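Local atomic coordinates of bartonella effector protein (Bep) substrate of VirB T4SS (Bartonella sp. AR 15-3, PDB entry 4M16), a protein that probably transfers AMP from ATP onto tyrosine or threonine side chains of target proteins through its N-terminal Fic domain, the part present here, after VirB-mediated translocation. Residues Y79-L83 against A108-Q114; L145-N150 against Q163-F167; R135-I139 against F211-P217. All coordinates share one frame; numbering follows the deposited sequence.

Contact 1: Y79-L83 against A108-Q114; sequences YTRDL and AHGDKIQ
Arg81 with Ala108 and Asp82 with Gln114 form the two polar links that tie the type I turn Thr80-Leu83 to the residues leading into and opening helix 110-126. Arg81 makes the first. Its NH2 gives an almost straight hydrogen bond of 2.8 Å to Ala108 O, lying both in the guanidinium plane and in the carbonyl plane; NH1 adds a weak one to the same oxygen. NE also binds His153 O and NH1 binds Met95 O. One buried cation thus collects several main-chain oxygens, which should fix its rotation. The second link is made by Gln114, whose NE2 sits 3.0 Å from Asp82 OD2 on the syn lone pair, exactly in its own amide plane. Asp82 is steadied in turn by Thr80 OG1, which donates to OD1 at 2.6 Å, and a water accepts from Gln114 NE2 and donates to Thr80 OG1.

In the Fic fold this corner lies beside the small hairpin of strands 85-86 and 92-93, probably the flap of the family, and through His153 Arg81 also holds the start of the HPF sequence of the Fic motif.

Apolar contact is slight. Ile113 puts CD1 over the centre of one guanidinium face, 3.6 Å from Arg81 CZ, a position it reaches with an extended outer chain (chi2 174°).

Asp82 CB comes within 3.2 Å of Gly110 O, where the two chains pass closest, the CA atoms of Asp82 and Gly110 being 4.2 Å apart. Within 108-114 the helix is N-capped by His109, whose ND1 accepts from Asp111 N at 3.1 Å.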
loop_
_atom_site.group_PDB
_atom_site.type_symbol
_atom_site.label_atom_id
_atom_site.label_comp_id
_atom_site.label_asym_id
_atom_site.label_seq_id
_atom_site.Cartn_x
_atom_site.Cartn_y
_atom_site.Cartn_z
ATOM N N TYR A 79 -4.282 -9.735 -6.749
ATOM C CA TYR A 79 -5.530 -10.253 -6.249
ATOM C C TYR A 79 -5.708 -9.693 -4.861
ATOM O O TYR A 79 -4.751 -9.582 -4.118
ATOM C CB TYR A 79 -5.519 -11.816 -6.147
ATOM C CG TYR A 79 -5.627 -12.549 -7.501
ATOM C CD1 TYR A 79 -4.543 -12.632 -8.353
ATOM C CD2 TYR A 79 -6.807 -13.171 -7.877
ATOM C CE1 TYR A 79 -4.625 -13.294 -9.564
ATOM C CE2 TYR A 79 -6.910 -13.834 -9.096
ATOM C CZ TYR A 79 -5.804 -13.895 -9.920
ATOM O OH TYR A 79 -5.895 -14.516 -11.118
ATOM N N THR A 80 -6.943 -9.355 -4.486
ATOM C CA THR A 80 -7.190 -8.847 -3.129
ATOM C C THR A 80 -7.514 -9.995 -2.174
ATOM O O THR A 80 -8.060 -11.056 -2.566
ATOM C CB THR A 80 -8.258 -7.760 -3.140
ATOM O OG1 THR A 80 -9.470 -8.271 -3.745
ATOM C CG2 THR A 80 -7.752 -6.571 -3.932
ATOM N N ARG A 81 -7.102 -9.804 -0.932
ATOM C CA ARG A 81 -7.112 -10.871 0.065
ATOM C C ARG A 81 -8.495 -11.308 0.561
ATOM O O ARG A 81 -8.589 -12.363 1.170
ATOM C CB ARG A 81 -6.175 -10.516 1.252
ATOM C CG ARG A 81 -6.674 -9.404 2.170
ATOM C CD ARG A 81 -5.755 -9.137 3.339
ATOM N NE ARG A 81 -6.115 -7.841 3.912
ATOM C CZ ARG A 81 -7.105 -7.607 4.762
ATOM N NH1 ARG A 81 -7.823 -8.592 5.283
ATOM N NH2 ARG A 81 -7.341 -6.342 5.155
ATOM N N ASP A 82 -9.547 -10.564 0.254
ATOM C CA ASP A 82 -10.909 -10.994 0.566
ATOM C C ASP A 82 -11.334 -12.250 -0.208
ATOM O O ASP A 82 -12.186 -13.015 0.259
ATOM C CB ASP A 82 -11.914 -9.895 0.258
ATOM C CG ASP A 82 -11.746 -9.303 -1.113
ATOM O OD1 ASP A 82 -10.615 -8.898 -1.482
ATOM O OD2 ASP A 82 -12.752 -9.181 -1.825
ATOM N N LEU A 83 -10.753 -12.447 -1.384
ATOM C CA LEU A 83 -11.188 -13.527 -2.244
ATOM C C LEU A 83 -10.410 -14.791 -1.874
ATOM O O LEU A 83 -9.233 -14.749 -1.581
ATOM C CB LEU A 83 -10.968 -13.151 -3.708
ATOM C CG LEU A 83 -11.877 -11.988 -4.201
ATOM C CD1 LEU A 83 -11.433 -11.557 -5.584
ATOM C CD2 LEU A 83 -13.359 -12.358 -4.225
ATOM N N ALA A 108 -9.000 -3.434 7.603
ATOM C CA ALA A 108 -10.340 -3.798 7.182
ATOM C C ALA A 108 -10.515 -5.311 7.125
ATOM O O ALA A 108 -9.636 -6.061 6.676
ATOM C CB ALA A 108 -10.617 -3.217 5.828
ATOM N N HIS A 109 -11.683 -5.738 7.542
ATOM C CA HIS A 109 -12.076 -7.131 7.395
ATOM C C HIS A 109 -12.309 -7.432 5.915
ATOM O O HIS A 109 -12.768 -6.587 5.151
ATOM C CB HIS A 109 -13.342 -7.408 8.267
ATOM C CG HIS A 109 -13.642 -8.882 8.427
ATOM N ND1 HIS A 109 -14.210 -9.631 7.419
ATOM C CD2 HIS A 109 -13.395 -9.748 9.432
ATOM C CE1 HIS A 109 -14.344 -10.886 7.811
ATOM N NE2 HIS A 109 -13.881 -10.983 9.046
ATOM N N GLY A 110 -11.952 -8.630 5.499
ATOM C CA GLY A 110 -12.128 -9.037 4.105
ATOM C C GLY A 110 -13.517 -8.778 3.594
ATOM O O GLY A 110 -13.688 -8.435 2.461
ATOM N N ASP A 111 -14.527 -8.995 4.434
ATOM C CA ASP A 111 -15.936 -8.759 4.104
ATOM C C ASP A 111 -16.283 -7.336 3.647
ATOM O O ASP A 111 -17.373 -7.113 3.136
ATOM C CB ASP A 111 -16.820 -9.093 5.327
ATOM C CG ASP A 111 -16.879 -10.568 5.605
ATOM O OD1 ASP A 111 -16.291 -11.369 4.805
ATOM O OD2 ASP A 111 -17.533 -10.940 6.611
ATOM N N LYS A 112 -15.400 -6.386 3.906
ATOM C CA LYS A 112 -15.617 -4.957 3.621
ATOM C C LYS A 112 -14.649 -4.465 2.551
ATOM O O LYS A 112 -14.797 -3.333 2.078
ATOM C CB LYS A 112 -15.348 -4.120 4.876
ATOM C CG LYS A 112 -16.344 -4.346 6.033
ATOM C CD LYS A 112 -17.755 -4.180 5.541
ATOM C CE LYS A 112 -18.736 -3.761 6.617
ATOM N NZ LYS A 112 -20.083 -3.551 6.009
ATOM N N ILE A 113 -13.678 -5.279 2.143
ATOM C CA ILE A 113 -12.633 -4.744 1.237
ATOM C C ILE A 113 -13.247 -4.262 -0.092
ATOM O O ILE A 113 -12.921 -3.180 -0.557
ATOM C CB ILE A 113 -11.485 -5.750 1.015
ATOM C CG1 ILE A 113 -10.669 -5.878 2.318
ATOM C CG2 ILE A 113 -10.555 -5.316 -0.120
ATOM C CD1 ILE A 113 -9.601 -6.952 2.276
ATOM N N GLN A 114 -14.169 -5.041 -0.694
ATOM C CA GLN A 114 -14.724 -4.631 -1.978
ATOM C C GLN A 114 -15.479 -3.314 -1.865
ATOM O O GLN A 114 -15.316 -2.393 -2.692
ATOM C CB GLN A 114 -15.660 -5.714 -2.573
ATOM C CG GLN A 114 -14.916 -6.949 -3.075
ATOM C CD GLN A 114 -13.970 -6.687 -4.246
ATOM O OE1 GLN A 114 -14.236 -5.861 -5.131
ATOM N NE2 GLN A 114 -12.856 -7.372 -4.237
HETATM O O HOH W 1 -10.643 -7.655 -6.086
#

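Contact 2: L145-N150 against Q163-F167; sequences LFSFLN and QHIFF
Phe146 drives its ring edge into the face of Phe167, and round this T-shaped pair helices 135-152 and 159-174 pack in the heart of the Fic fold. The two are the helices that the loop carrying the Fic motif joins, beginning at His153. Their short segments run antiparallel at 152°, with axes 11.4 Å apart, a wide spacing that large side chains fill.

The tight half is aromatic. The ring planes stand at 77° and the centroids 5.2 Å apart; Phe146 CD2 comes down on the rim of the Phe167 face, 3.6 Å from CD1. From the same residue CB makes a CH-pi contact over that ring, 4.1 Å from its centroid. Leu149 approaches the Phe167 ring at its edge with CD2, which also rests 3.8 Å from Gln163 CB. Further out, Phe180 stacks on the ring of His164 and also meets Phe146, while Phe120 of helix 110-126 backs Leu145 and Leu149.

Toward the Fic loop the contact becomes polar and holds a bound water. With its first torsion at chi1 74° and the rest of its chain extended, Gln163 runs past the Phe146 ring, CG and CD beside CE2 and CZ, and brings its amide to Asn150. NE2 then gives a nearly straight hydrogen bond of 3.1 Å to Asn150 OD1, in the plane of its own amide but tilted from that of the acceptor. The other end of the amide is met by one ordered water, which donates to Gln163 OE1 at 2.8 Å and to Leu149 O at 2.9 Å.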
loop_
_atom_site.group_PDB
_atom_site.type_symbol
_atom_site.label_atom_id
_atom_site.label_comp_id
_atom_site.label_asym_id
_atom_site.label_seq_id
_atom_site.Cartn_x
_atom_site.Cartn_y
_atom_site.Cartn_z
ATOM N N LEU A 145 -7.148 10.127 1.986
ATOM C CA LEU A 145 -7.182 9.000 1.072
ATOM C C LEU A 145 -6.105 7.962 1.339
ATOM O O LEU A 145 -6.363 6.740 1.298
ATOM C CB LEU A 145 -7.120 9.501 -0.388
ATOM C CG LEU A 145 -8.453 9.865 -1.031
ATOM C CD1 LEU A 145 -8.129 10.583 -2.339
ATOM C CD2 LEU A 145 -9.367 8.651 -1.295
ATOM N N PHE A 146 -4.894 8.442 1.618
ATOM C CA PHE A 146 -3.800 7.550 2.020
ATOM C C PHE A 146 -4.024 6.784 3.347
ATOM O O PHE A 146 -3.880 5.539 3.362
ATOM C CB PHE A 146 -2.456 8.292 2.019
ATOM C CG PHE A 146 -1.277 7.374 2.239
ATOM C CD1 PHE A 146 -0.894 7.038 3.521
ATOM C CD2 PHE A 146 -0.560 6.884 1.185
ATOM C CE1 PHE A 146 0.145 6.184 3.732
ATOM C CE2 PHE A 146 0.499 6.003 1.391
ATOM C CZ PHE A 146 0.881 5.687 2.664
ATOM N N SER A 147 -4.529 7.464 4.366
ATOM C CA SER A 147 -4.930 6.774 5.602
ATOM C C SER A 147 -6.020 5.735 5.328
ATOM O O SER A 147 -6.023 4.652 5.911
ATOM C CB SER A 147 -5.458 7.722 6.653
ATOM O OG SER A 147 -4.462 8.654 7.015
ATOM N N PHE A 148 -6.953 6.062 4.449
ATOM C CA PHE A 148 -8.056 5.164 4.172
ATOM C C PHE A 148 -7.497 3.899 3.481
ATOM O O PHE A 148 -7.745 2.791 3.923
ATOM C CB PHE A 148 -9.144 5.869 3.336
ATOM C CG PHE A 148 -10.355 4.995 2.984
ATOM C CD1 PHE A 148 -10.823 4.002 3.840
ATOM C CD2 PHE A 148 -11.085 5.247 1.797
ATOM C CE1 PHE A 148 -11.965 3.250 3.515
ATOM C CE2 PHE A 148 -12.199 4.485 1.471
ATOM C CZ PHE A 148 -12.642 3.490 2.344
ATOM N N LEU A 149 -6.698 4.069 2.428
ATOM C CA LEU A 149 -6.152 2.932 1.746
ATOM C C LEU A 149 -5.233 2.105 2.668
ATOM O O LEU A 149 -5.301 0.881 2.626
ATOM C CB LEU A 149 -5.443 3.340 0.440
ATOM C CG LEU A 149 -4.849 2.145 -0.343
ATOM C CD1 LEU A 149 -5.947 1.211 -0.774
ATOM C CD2 LEU A 149 -4.004 2.618 -1.520
ATOM N N ASN A 150 -4.401 2.760 3.488
ATOM C CA ASN A 150 -3.561 2.081 4.472
ATOM C C ASN A 150 -4.454 1.180 5.362
ATOM O O ASN A 150 -4.122 0.036 5.618
ATOM C CB ASN A 150 -2.753 3.063 5.319
ATOM C CG ASN A 150 -1.834 2.358 6.290
ATOM O OD1 ASN A 150 -0.902 1.629 5.866
ATOM N ND2 ASN A 150 -2.100 2.517 7.580
ATOM N N GLN A 163 1.017 1.131 -2.325
ATOM C CA GLN A 163 0.396 2.402 -1.998
ATOM C C GLN A 163 1.346 3.570 -2.138
ATOM O O GLN A 163 0.913 4.605 -2.622
ATOM C CB GLN A 163 -0.335 2.371 -0.676
ATOM C CG GLN A 163 0.496 2.383 0.624
ATOM C CD GLN A 163 -0.355 2.086 1.889
ATOM O OE1 GLN A 163 -1.571 1.884 1.806
ATOM N NE2 GLN A 163 0.304 2.064 3.082
ATOM N N HIS A 164 2.639 3.396 -1.826
ATOM C CA HIS A 164 3.624 4.429 -2.049
ATOM C C HIS A 164 3.720 4.818 -3.529
ATOM O O HIS A 164 3.666 5.997 -3.853
ATOM C CB HIS A 164 5.005 4.079 -1.512
ATOM C CG HIS A 164 5.022 3.876 -0.047
ATOM N ND1 HIS A 164 5.984 3.134 0.592
ATOM C CD2 HIS A 164 4.126 4.230 0.900
ATOM C CE1 HIS A 164 5.712 3.087 1.879
ATOM N NE2 HIS A 164 4.591 3.740 2.091
ATOM N N ILE A 165 3.933 3.860 -4.417
ATOM C CA ILE A 165 4.092 4.203 -5.838
ATOM C C ILE A 165 2.776 4.758 -6.405
ATOM O O ILE A 165 2.780 5.659 -7.219
ATOM C CB ILE A 165 4.665 3.016 -6.682
ATOM C CG1 ILE A 165 4.882 3.415 -8.127
ATOM C CG2 ILE A 165 3.806 1.765 -6.604
ATOM C CD1 ILE A 165 5.967 4.468 -8.271
ATOM N N PHE A 166 1.658 4.213 -5.979
ATOM C CA PHE A 166 0.330 4.695 -6.413
ATOM C C PHE A 166 0.215 6.183 -6.100
ATOM O O PHE A 166 -0.162 6.966 -6.977
ATOM C CB PHE A 166 -0.805 3.926 -5.742
ATOM C CG PHE A 166 -2.193 4.360 -6.142
ATOM C CD1 PHE A 166 -2.786 5.445 -5.532
ATOM C CD2 PHE A 166 -2.941 3.628 -7.065
ATOM C CE1 PHE A 166 -4.075 5.826 -5.855
ATOM C CE2 PHE A 166 -4.251 3.988 -7.381
ATOM C CZ PHE A 166 -4.812 5.102 -6.781
ATOM N N PHE A 167 0.568 6.566 -4.866
ATOM C CA PHE A 167 0.425 7.949 -4.485
ATOM C C PHE A 167 1.486 8.880 -5.112
ATOM O O PHE A 167 1.229 10.040 -5.347
ATOM C CB PHE A 167 0.356 8.098 -2.957
ATOM C CG PHE A 167 -1.046 7.984 -2.465
ATOM C CD1 PHE A 167 -1.618 6.733 -2.272
ATOM C CD2 PHE A 167 -1.819 9.098 -2.264
ATOM C CE1 PHE A 167 -2.934 6.605 -1.866
ATOM C CE2 PHE A 167 -3.141 8.987 -1.825
ATOM C CZ PHE A 167 -3.714 7.738 -1.666
HETATM O O HOH W 2 -2.924 -0.513 1.660
#

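Contact 3: R135-I139 against F211-P217; sequences REDFI and FEDISNP
Arg135 reaches across from the first turn of helix 135-152 to Ser215, which follows closely on helix 200-214, and grips both its main chain and its side chain. The stronger hydrogen bond runs from NE to Ser215 O, 2.9 Å long and moderately bent at 154°, with the donor well out of the carbonyl plane. NH2 takes the hydroxyl: it lies 2.7 Å from Ser215 OG, but the angle is poor and the bond weak. The arginine chain is extended to CD, then bends at chi3 (145°), which brings NE and NH2 to this serine. Glu212 O lies near the guanidinium plane, 3.5 Å from NH2. The Glu212 carboxylate stays well apart, so the opposite charges can attract only at a distance.

Ser215 is itself held from behind. Its OG donates to Phe211 O at 2.6 Å, one turn back along the helix, so the hydroxyl offers its oxygen to the arginine while its proton is engaged in the helix.

Apolar packing lies on the inner side. Ile139, one turn on from Arg135, lays CD1 over the centre of a guanidinium face, 3.5 Å above it, and the same methyl lies 3.5 Å from Ser215 OG. Its other branch, CG2, meets Phe211 CB at 4.1 Å. Beyond it the Phe211 ring continues into the core against Phe146, edge-to-face. On the outer side Pro217 touches NH2 with its CA.

Arg135, at the start of helix 135-152, thus hydrogen-bonds the main chain near the C-terminal end of helix 200-214, where a positive charge would probably be favoured; this arginine-to-carbonyl contact between helix ends joins helix 200-214 to the all-helical Fic core.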
loop_
_atom_site.group_PDB
_atom_site.type_symbol
_atom_site.label_atom_id
_atom_site.label_comp_id
_atom_site.label_asym_id
_atom_site.label_seq_id
_atom_site.Cartn_x
_atom_site.Cartn_y
_atom_site.Cartn_z
ATOM N N ARG A 135 -1.395 23.110 -3.263
ATOM C CA ARG A 135 -0.598 22.110 -2.501
ATOM C C ARG A 135 -1.240 21.800 -1.137
ATOM O O ARG A 135 -1.283 20.626 -0.742
ATOM C CB ARG A 135 0.877 22.523 -2.318
ATOM C CG ARG A 135 1.801 21.317 -1.995
ATOM C CD ARG A 135 3.298 21.687 -1.806
ATOM N NE ARG A 135 4.024 20.890 -0.780
ATOM C CZ ARG A 135 4.067 21.234 0.511
ATOM N NH1 ARG A 135 3.410 22.316 0.939
ATOM N NH2 ARG A 135 4.733 20.499 1.382
ATOM N N GLU A 136 -1.814 22.815 -0.507
ATOM C CA GLU A 136 -2.565 22.683 0.744
ATOM C C GLU A 136 -3.781 21.735 0.663
ATOM O O GLU A 136 -3.945 20.850 1.519
ATOM C CB GLU A 136 -3.005 24.064 1.233
ATOM C CG GLU A 136 -4.184 24.067 2.187
ATOM C CD GLU A 136 -4.533 25.469 2.655
ATOM O OE1 GLU A 136 -4.822 26.347 1.806
ATOM O OE2 GLU A 136 -4.529 25.656 3.882
ATOM N N ASP A 137 -4.607 21.899 -0.365
ATOM C CA ASP A 137 -5.771 21.032 -0.523
ATOM C C ASP A 137 -5.336 19.650 -0.977
ATOM O O ASP A 137 -5.937 18.680 -0.567
ATOM C CB ASP A 137 -6.776 21.622 -1.511
ATOM C CG ASP A 137 -7.555 22.826 -0.927
ATOM O OD1 ASP A 137 -7.485 23.068 0.290
ATOM O OD2 ASP A 137 -8.168 23.572 -1.705
ATOM N N PHE A 138 -4.324 19.579 -1.856
ATOM C CA PHE A 138 -3.788 18.311 -2.284
ATOM C C PHE A 138 -3.238 17.532 -1.075
ATOM O O PHE A 138 -3.492 16.332 -0.941
ATOM C CB PHE A 138 -2.743 18.447 -3.424
ATOM C CG PHE A 138 -2.172 17.141 -3.854
ATOM C CD1 PHE A 138 -2.876 16.325 -4.749
ATOM C CD2 PHE A 138 -0.962 16.680 -3.359
ATOM C CE1 PHE A 138 -2.365 15.079 -5.147
ATOM C CE2 PHE A 138 -0.462 15.423 -3.731
ATOM C CZ PHE A 138 -1.146 14.640 -4.638
ATOM N N ILE A 139 -2.500 18.172 -0.175
ATOM C CA ILE A 139 -2.048 17.456 1.004
ATOM C C ILE A 139 -3.225 16.977 1.885
ATOM O O ILE A 139 -3.260 15.852 2.331
ATOM C CB ILE A 139 -1.010 18.284 1.768
ATOM C CG1 ILE A 139 0.306 18.205 0.990
ATOM C CG2 ILE A 139 -0.767 17.705 3.148
ATOM C CD1 ILE A 139 1.297 19.242 1.426
ATOM N N PHE A 211 3.177 13.721 5.193
ATOM C CA PHE A 211 2.896 14.267 3.865
ATOM C C PHE A 211 3.583 15.616 3.602
ATOM O O PHE A 211 4.048 15.883 2.473
ATOM C CB PHE A 211 1.389 14.237 3.548
ATOM C CG PHE A 211 0.975 12.920 2.947
ATOM C CD1 PHE A 211 0.887 11.791 3.720
ATOM C CD2 PHE A 211 0.838 12.785 1.591
ATOM C CE1 PHE A 211 0.603 10.556 3.160
ATOM C CE2 PHE A 211 0.541 11.563 1.027
ATOM C CZ PHE A 211 0.396 10.442 1.805
ATOM N N GLU A 212 3.672 16.445 4.619
ATOM C CA GLU A 212 4.388 17.718 4.479
ATOM C C GLU A 212 5.903 17.473 4.180
ATOM O O GLU A 212 6.482 18.087 3.303
ATOM C CB GLU A 212 4.153 18.585 5.704
ATOM C CG GLU A 212 2.726 19.143 5.668
ATOM C CD GLU A 212 2.301 19.918 6.898
ATOM O OE1 GLU A 212 3.068 19.945 7.887
ATOM O OE2 GLU A 212 1.169 20.492 6.886
ATOM N N ASP A 213 6.478 16.514 4.869
ATOM C CA ASP A 213 7.890 16.179 4.745
ATOM C C ASP A 213 8.272 15.606 3.365
ATOM O O ASP A 213 9.414 15.799 2.912
ATOM C CB ASP A 213 8.226 15.115 5.791
ATOM C CG ASP A 213 8.347 15.693 7.207
ATOM O OD1 ASP A 213 8.345 16.907 7.342
ATOM O OD2 ASP A 213 8.455 14.902 8.190
ATOM N N ILE A 214 7.350 14.871 2.725
ATOM C CA ILE A 214 7.693 14.151 1.496
ATOM C C ILE A 214 7.225 14.884 0.229
ATOM O O ILE A 214 7.380 14.366 -0.898
ATOM C CB ILE A 214 7.175 12.673 1.495
ATOM C CG1 ILE A 214 5.653 12.626 1.396
ATOM C CG2 ILE A 214 7.761 11.896 2.675
ATOM C CD1 ILE A 214 5.073 11.245 1.290
ATOM N N SER A 215 6.673 16.087 0.403
ATOM C CA SER A 215 5.997 16.776 -0.718
ATOM C C SER A 215 6.715 18.052 -1.160
ATOM O O SER A 215 6.091 19.020 -1.580
ATOM C CB SER A 215 4.534 17.079 -0.394
ATOM O OG SER A 215 4.430 17.849 0.750
ATOM N N ASN A 216 8.037 18.011 -1.111
ATOM C CA ASN A 216 8.871 19.181 -1.473
ATOM C C ASN A 216 8.560 20.463 -0.678
ATOM O O ASN A 216 8.297 21.530 -1.254
ATOM C CB ASN A 216 8.693 19.447 -2.949
ATOM C CG ASN A 216 9.631 20.502 -3.441
ATOM O OD1 ASN A 216 10.684 20.752 -2.821
ATOM N ND2 ASN A 216 9.269 21.145 -4.552
ATOM N N PRO A 217 8.545 20.367 0.659
ATOM C CA PRO A 217 8.203 21.550 1.485
ATOM C C PRO A 217 9.218 22.672 1.316
ATOM O O PRO A 217 8.894 23.832 1.575
ATOM C CB PRO A 217 8.248 21.011 2.927
ATOM C CG PRO A 217 9.220 19.870 2.847
ATOM C CD PRO A 217 8.963 19.232 1.495
#

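Contacts 2 and 3 share helix 135-152 and touch, through Phe146 CG and Phe211 CZ, 3.5 Å apart; their centres are about 14 Å apart. Contact 2 is the core, near the middle of the chain, and relies on aromatic packing with a single amide pair. Contacts 1 and 3 lie on opposite sides of the centre, about 30 Å from each other, and in both an arginine with an isoleucine methyl over its face hydrogen-bonds one main-chain carbonyl across the contact. They differ in burial: contact 1 sinks its arginine beside the Fic loop, whereas contact 3 is partly open. Contact 2 also nests inside the chain loop that contact 3 closes.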